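Local coordinates for HNH nuclease domain-containing protein (Streptomyces coelicolor, PDB 5ZMO) that binds phosphorothioated DNA through this sulfur-binding domain and, as a type IV restriction protein with an HNH nuclease region elsewhere in its chain, probably cleaves DNA, at residues A[31-36]-A[84-89]; A[35-40]-A[135-140]. All blocks are in the same frame, centred on the assembly; numbering follows the deposited sequence. Where two conformers were deposited one is given.

How the contacts relate
Both contacts are made by helix 28-41. Contact 1 joins its middle turns to the loop 84-87, its centre about 4 Å from the centre of the chain. Contact 2 joins its next turns to helix 130-144. The two centres lie about 10 Å apart, and both segments on the helix include W35 and A36. They also touch directly: L33 CB comes to 3.8 Å from L140 CD1, and L34 CD2 to 3.6 Å from A137 O. Phosphorothioated DNA is bound nearer contact 1, about 6 Å away at the nearest atoms, against about 14 Å for contact 2. Both are buried core contacts of the sulfur-binding domain.

Contact 1. Residues A[31-36]-A[84-89]; sequences VLLLWA and DDLWCV
L32 and A36, one turn apart on the helix, meet the six-membered part of the W87 indole. L32 lies over one face of the ring, with CD2 4.0 Å from W87 CZ2 and displaced toward the rim. The leucine and the indole cross at about a right angle. A36 arrives differently. Its CB sits near the ring plane, at the edge, 3.8 Å from W87 CZ3. The indole therefore has one neighbour above it and another beside it. The CB of W87 points toward the helix, and CG anti to the backbone N (chi1 -161°) extends the ring further that way. An alanine here removes the indole and would probably leave a gap beside L32 and A36.

The packing is looser at L33. Its CD1 reaches L86 CD1 at 4.3 Å, a methyl-to-methyl contact. The CB of L33 points past the loop, but the end of the side chain bends nearer. No hydrogen bond crosses the contact, so apolar packing carries it. The side toward solvent is at D85, which is exposed, and D84, which is partly so. D85 has positive phi (62°) and is the C-prime residue of a Schellman motif that ends helix 70-83. L86 N bonds to L81 O and D85 N to V82 O. This turn directs the chain from the helix end to L86 and W87.

D84 forms a salt bridge through OD2 to R29, on the first turn of helix 28-41. Helix 70-83 touches L32 through P77 and L81, and W87 through L81. Helix 9-14 packs on L86. Beyond W87 the chain enters strand 88-89, an outer strand of a three-stranded antiparallel sheet, where C88 pairs with G117.

Contact 2. Residues A[35-40]-A[135-140]; sequences WAIGQA and SAAAGL
I37 faces three residues of the opposing helix, A136, A137 and L140, and makes every direct contact between the two segments. Its CD1 lies 4.2 Å from A136 CB and 4.2 Å from L140 CD1. The same methyl also approaches the backbone, 4.2 Å from A137 N. The other branch has a separate partner: CG2 comes to 4.3 Å from A137 CB. In I37, CG1 is anti to the carbonyl carbon and beside the backbone N (chi1 -68°), which leaves CG2 anti to the backbone N. This rotation lets both branches reach the facing helix, CD1 at A136 and L140 and CG2 at A137. The side-chain contacts are all apolar. No hydrogen bond crosses between the segments.

The next shell is the helices themselves. The axes of segments 35-40 and 135-140 run roughly antiparallel, at 156°, with a closest approach of 10.2 Å. The nearest CA atoms are those of I37 and A137, 6.9 Å apart. The facing helix offers small alanine methyls here, and the longer isoleucine reaches across to them. L140 lies one turn beyond A136 and extends the same face. The 121 Å² buried is modest and centres on this one isoleucine.

Farther out, L34 packs on both A137 and L140, and L33 on L140, so the preceding turn of helix 28-41 continues the interface. Helix 120-128 lies against the same helix through L126, which touches I37 and A40. W35 turns to helix 50-63, meeting A56, V57 and L60. Helix 28-41 thus packs against helix 50-63 through W35 and against helix 130-144 through L33, L34 and I37.

Contact 1. Residues A[31-36]-A[84-89]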
loop_
_atom_site.group_PDB
_atom_site.type_symbol
_atom_site.label_atom_id
_atom_site.label_comp_id
_atom_site.label_asym_id
_atom_site.label_seq_id
_atom_site.Cartn_x
_atom_site.Cartn_y
_atom_site.Cartn_z
ATOM N N VAL A 31 -3.191 4.484 0.443
ATOM C CA VAL A 31 -2.560 4.663 -0.906
ATOM C C VAL A 31 -1.721 3.408 -1.286
ATOM O O VAL A 31 -1.836 2.892 -2.379
ATOM C CB VAL A 31 -1.729 5.938 -0.970
ATOM C CG1 VAL A 31 -0.759 5.966 -2.165
ATOM C CG2 VAL A 31 -2.635 7.143 -0.975
ATOM N N LEU A 32 -0.872 2.924 -0.410
ATOM C CA LEU A 32 -0.099 1.738 -0.725
ATOM C C LEU A 32 -0.943 0.517 -0.970
ATOM O O LEU A 32 -0.679 -0.263 -1.984
ATOM C CB LEU A 32 0.979 1.508 0.332
ATOM C CG LEU A 32 1.970 0.408 -0.010
ATOM C CD1 LEU A 32 2.669 0.624 -1.302
ATOM C CD2 LEU A 32 2.982 0.292 1.125
ATOM N N LEU A 33 -1.991 0.320 -0.137
ATOM C CA LEU A 33 -2.919 -0.805 -0.389
ATOM C C LEU A 33 -3.616 -0.686 -1.735
ATOM O O LEU A 33 -3.720 -1.682 -2.464
ATOM C CB LEU A 33 -4.003 -0.969 0.688
ATOM C CG LEU A 33 -3.399 -1.476 1.988
ATOM C CD1 LEU A 33 -4.368 -1.220 3.138
ATOM C CD2 LEU A 33 -3.043 -2.905 1.914
ATOM N N LEU A 34 -4.190 0.478 -2.029
ATOM C CA LEU A 34 -4.832 0.637 -3.387
ATOM C C LEU A 34 -3.893 0.366 -4.560
ATOM O O LEU A 34 -4.269 -0.293 -5.567
ATOM C CB LEU A 34 -5.451 2.026 -3.498
ATOM C CG LEU A 34 -6.798 2.284 -2.842
ATOM C CD1 LEU A 34 -7.127 3.769 -2.918
ATOM C CD2 LEU A 34 -7.867 1.513 -3.569
ATOM N N TRP A 35 -2.656 0.807 -4.429
ATOM C CA TRP A 35 -1.647 0.612 -5.458
ATOM C C TRP A 35 -1.391 -0.869 -5.575
ATOM O O TRP A 35 -1.367 -1.423 -6.696
ATOM C CB TRP A 35 -0.381 1.378 -5.155
ATOM C CG TRP A 35 0.690 1.130 -6.131
ATOM C CD1 TRP A 35 0.840 1.696 -7.385
ATOM C CD2 TRP A 35 1.791 0.219 -5.979
ATOM N NE1 TRP A 35 1.945 1.201 -7.994
ATOM C CE2 TRP A 35 2.545 0.284 -7.181
ATOM C CE3 TRP A 35 2.193 -0.669 -4.965
ATOM C CZ2 TRP A 35 3.692 -0.464 -7.370
ATOM C CZ3 TRP A 35 3.359 -1.417 -5.164
ATOM C CH2 TRP A 35 4.063 -1.319 -6.359
ATOM N N ALA A 36 -1.188 -1.522 -4.422
ATOM C CA ALA A 36 -0.910 -2.991 -4.451
ATOM C C ALA A 36 -2.062 -3.834 -5.051
ATOM O O ALA A 36 -1.836 -4.827 -5.742
ATOM C CB ALA A 36 -0.567 -3.497 -3.074
ATOM N N ASP A 84 -0.127 -4.896 10.226
ATOM C CA ASP A 84 -1.536 -5.068 9.927
ATOM C C ASP A 84 -1.896 -6.405 9.226
ATOM O O ASP A 84 -3.056 -6.574 8.840
ATOM C CB ASP A 84 -2.020 -3.934 9.002
ATOM C CG ASP A 84 -2.004 -2.583 9.668
ATOM O OD1 ASP A 84 -2.596 -2.426 10.768
ATOM O OD2 ASP A 84 -1.445 -1.655 9.055
ATOM N N ASP A 85 -0.949 -7.317 9.116
ATOM C CA ASP A 85 -1.124 -8.657 8.519
ATOM C C ASP A 85 -1.510 -8.537 7.063
ATOM O O ASP A 85 -2.229 -9.405 6.570
ATOM C CB ASP A 85 -2.170 -9.514 9.271
ATOM C CG ASP A 85 -1.810 -9.716 10.739
ATOM O OD1 ASP A 85 -0.593 -9.808 11.032
ATOM O OD2 ASP A 85 -2.728 -9.757 11.592
ATOM N N LEU A 86 -1.030 -7.491 6.394
ATOM C CA LEU A 86 -1.378 -7.232 4.974
ATOM C C LEU A 86 -0.195 -7.184 4.047
ATOM O O LEU A 86 -0.333 -6.880 2.836
ATOM C CB LEU A 86 -2.151 -5.915 4.928
ATOM C CG LEU A 86 -3.575 -5.978 5.420
ATOM C CD1 LEU A 86 -4.140 -4.589 5.724
ATOM C CD2 LEU A 86 -4.396 -6.717 4.331
ATOM N N TRP A 87 0.991 -7.468 4.560
ATOM C CA TRP A 87 2.205 -7.154 3.829
ATOM C C TRP A 87 3.390 -7.997 4.259
ATOM O O TRP A 87 3.453 -8.382 5.418
ATOM C CB TRP A 87 2.482 -5.671 3.979
ATOM C CG TRP A 87 3.371 -4.995 3.030
ATOM C CD1 TRP A 87 4.622 -4.489 3.321
ATOM C CD2 TRP A 87 3.106 -4.604 1.686
ATOM N NE1 TRP A 87 5.146 -3.863 2.251
ATOM C CE2 TRP A 87 4.226 -3.862 1.236
ATOM C CE3 TRP A 87 2.009 -4.769 0.810
ATOM C CZ2 TRP A 87 4.321 -3.339 -0.045
ATOM C CZ3 TRP A 87 2.080 -4.206 -0.442
ATOM C CH2 TRP A 87 3.237 -3.476 -0.870
ATOM N N CYS A 88 4.292 -8.249 3.316
ATOM C CA CYS A 88 5.510 -9.063 3.571
ATOM C C CYS A 88 6.706 -8.266 3.099
ATOM O O CYS A 88 6.697 -7.768 1.988
ATOM C CB CYS A 88 5.495 -10.336 2.715
ATOM S SG CYS A 88 4.024 -11.310 2.999
ATOM N N VAL A 89 7.746 -8.179 3.910
ATOM C CA VAL A 89 8.993 -7.540 3.525
ATOM C C VAL A 89 10.099 -8.609 3.624
ATOM O O VAL A 89 10.339 -9.128 4.670
ATOM C CB VAL A 89 9.318 -6.316 4.432
ATOM C CG1 VAL A 89 10.668 -5.746 4.078
ATOM C CG2 VAL A 89 8.277 -5.180 4.306
#

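Contact 2. Residues A[35-40]-A[135-140]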
loop_
_atom_site.group_PDB
_atom_site.type_symbol
_atom_site.label_atom_id
_atom_site.label_comp_id
_atom_site.label_asym_id
_atom_site.label_seq_id
_atom_site.Cartn_x
_atom_site.Cartn_y
_atom_site.Cartn_z
ATOM N N TRP A 35 -2.656 0.807 -4.429
ATOM C CA TRP A 35 -1.647 0.612 -5.458
ATOM C C TRP A 35 -1.391 -0.869 -5.575
ATOM O O TRP A 35 -1.367 -1.423 -6.696
ATOM C CB TRP A 35 -0.381 1.378 -5.155
ATOM C CG TRP A 35 0.690 1.130 -6.131
ATOM C CD1 TRP A 35 0.840 1.696 -7.385
ATOM C CD2 TRP A 35 1.791 0.219 -5.979
ATOM N NE1 TRP A 35 1.945 1.201 -7.994
ATOM C CE2 TRP A 35 2.545 0.284 -7.181
ATOM C CE3 TRP A 35 2.193 -0.669 -4.965
ATOM C CZ2 TRP A 35 3.692 -0.464 -7.370
ATOM C CZ3 TRP A 35 3.359 -1.417 -5.164
ATOM C CH2 TRP A 35 4.063 -1.319 -6.359
ATOM N N ALA A 36 -1.188 -1.522 -4.422
ATOM C CA ALA A 36 -0.910 -2.991 -4.451
ATOM C C ALA A 36 -2.062 -3.834 -5.051
ATOM O O ALA A 36 -1.836 -4.827 -5.742
ATOM C CB ALA A 36 -0.567 -3.497 -3.074
ATOM N N ILE A 37 -3.316 -3.403 -4.846
ATOM C CA ILE A 37 -4.455 -4.105 -5.435
ATOM C C ILE A 37 -4.400 -3.932 -6.924
ATOM O O ILE A 37 -4.630 -4.887 -7.710
ATOM C CB ILE A 37 -5.798 -3.663 -4.820
ATOM C CG1 ILE A 37 -5.888 -4.117 -3.363
ATOM C CG2 ILE A 37 -6.945 -4.223 -5.653
ATOM C CD1 ILE A 37 -6.938 -3.360 -2.548
ATOM N N GLY A 38 -4.177 -2.701 -7.361
ATOM C CA GLY A 38 -3.984 -2.441 -8.817
ATOM C C GLY A 38 -2.853 -3.245 -9.444
ATOM O O GLY A 38 -2.995 -3.822 -10.575
ATOM N N GLN A 39 -1.757 -3.366 -8.703
ATOM C CA GLN A 39 -0.621 -4.207 -9.176
ATOM C C GLN A 39 -1.057 -5.691 -9.306
ATOM O O GLN A 39 -0.712 -6.366 -10.326
ATOM C CB GLN A 39 0.635 -4.057 -8.252
ATOM C CG GLN A 39 1.228 -2.651 -8.276
ATOM C CD GLN A 39 1.753 -2.307 -9.644
ATOM O OE1 GLN A 39 1.154 -1.494 -10.392
ATOM N NE2 GLN A 39 2.844 -2.958 -10.019
ATOM N N ALA A 40 -1.812 -6.226 -8.345
ATOM C CA ALA A 40 -2.210 -7.648 -8.409
ATOM C C ALA A 40 -3.107 -7.860 -9.636
ATOM O O ALA A 40 -2.968 -8.802 -10.389
ATOM C CB ALA A 40 -2.917 -8.028 -7.163
ATOM N N SER A 135 -14.243 -5.025 -4.607
ATOM C CA SER A 135 -14.920 -4.627 -3.375
ATOM C C SER A 135 -13.933 -4.129 -2.363
ATOM O O SER A 135 -14.197 -3.128 -1.708
ATOM C CB SER A 135 -15.780 -5.751 -2.787
ATOM O OG SER A 135 -14.990 -6.710 -2.150
ATOM N N ALA A 136 -12.765 -4.774 -2.266
ATOM C CA ALA A 136 -11.706 -4.228 -1.395
ATOM C C ALA A 136 -11.218 -2.819 -1.848
ATOM O O ALA A 136 -11.047 -1.926 -1.013
ATOM C CB ALA A 136 -10.517 -5.183 -1.264
ATOM N N ALA A 137 -11.002 -2.601 -3.149
ATOM C CA ALA A 137 -10.499 -1.295 -3.623
ATOM C C ALA A 137 -11.649 -0.200 -3.451
ATOM O O ALA A 137 -11.407 0.892 -2.947
ATOM C CB ALA A 137 -10.089 -1.387 -5.077
ATOM N N ALA A 138 -12.886 -0.586 -3.758
ATOM C CA ALA A 138 -14.084 0.291 -3.594
ATOM C C ALA A 138 -14.277 0.666 -2.147
ATOM O O ALA A 138 -14.571 1.809 -1.841
ATOM C CB ALA A 138 -15.331 -0.360 -4.126
ATOM N N GLY A 139 -14.093 -0.283 -1.247
ATOM C CA GLY A 139 -14.147 0.011 0.173
ATOM C C GLY A 139 -13.150 1.053 0.595
ATOM O O GLY A 139 -13.466 1.979 1.368
ATOM N N LEU A 140 -11.900 0.928 0.136
ATOM C CA LEU A 140 -10.877 1.961 0.472
ATOM C C LEU A 140 -11.214 3.310 -0.129
ATOM O O LEU A 140 -11.015 4.325 0.478
ATOM C CB LEU A 140 -9.492 1.532 0.012
ATOM C CG LEU A 140 -8.822 0.453 0.818
ATOM C CD1 LEU A 140 -7.633 -0.157 0.123
ATOM C CD2 LEU A 140 -8.373 1.087 2.142
#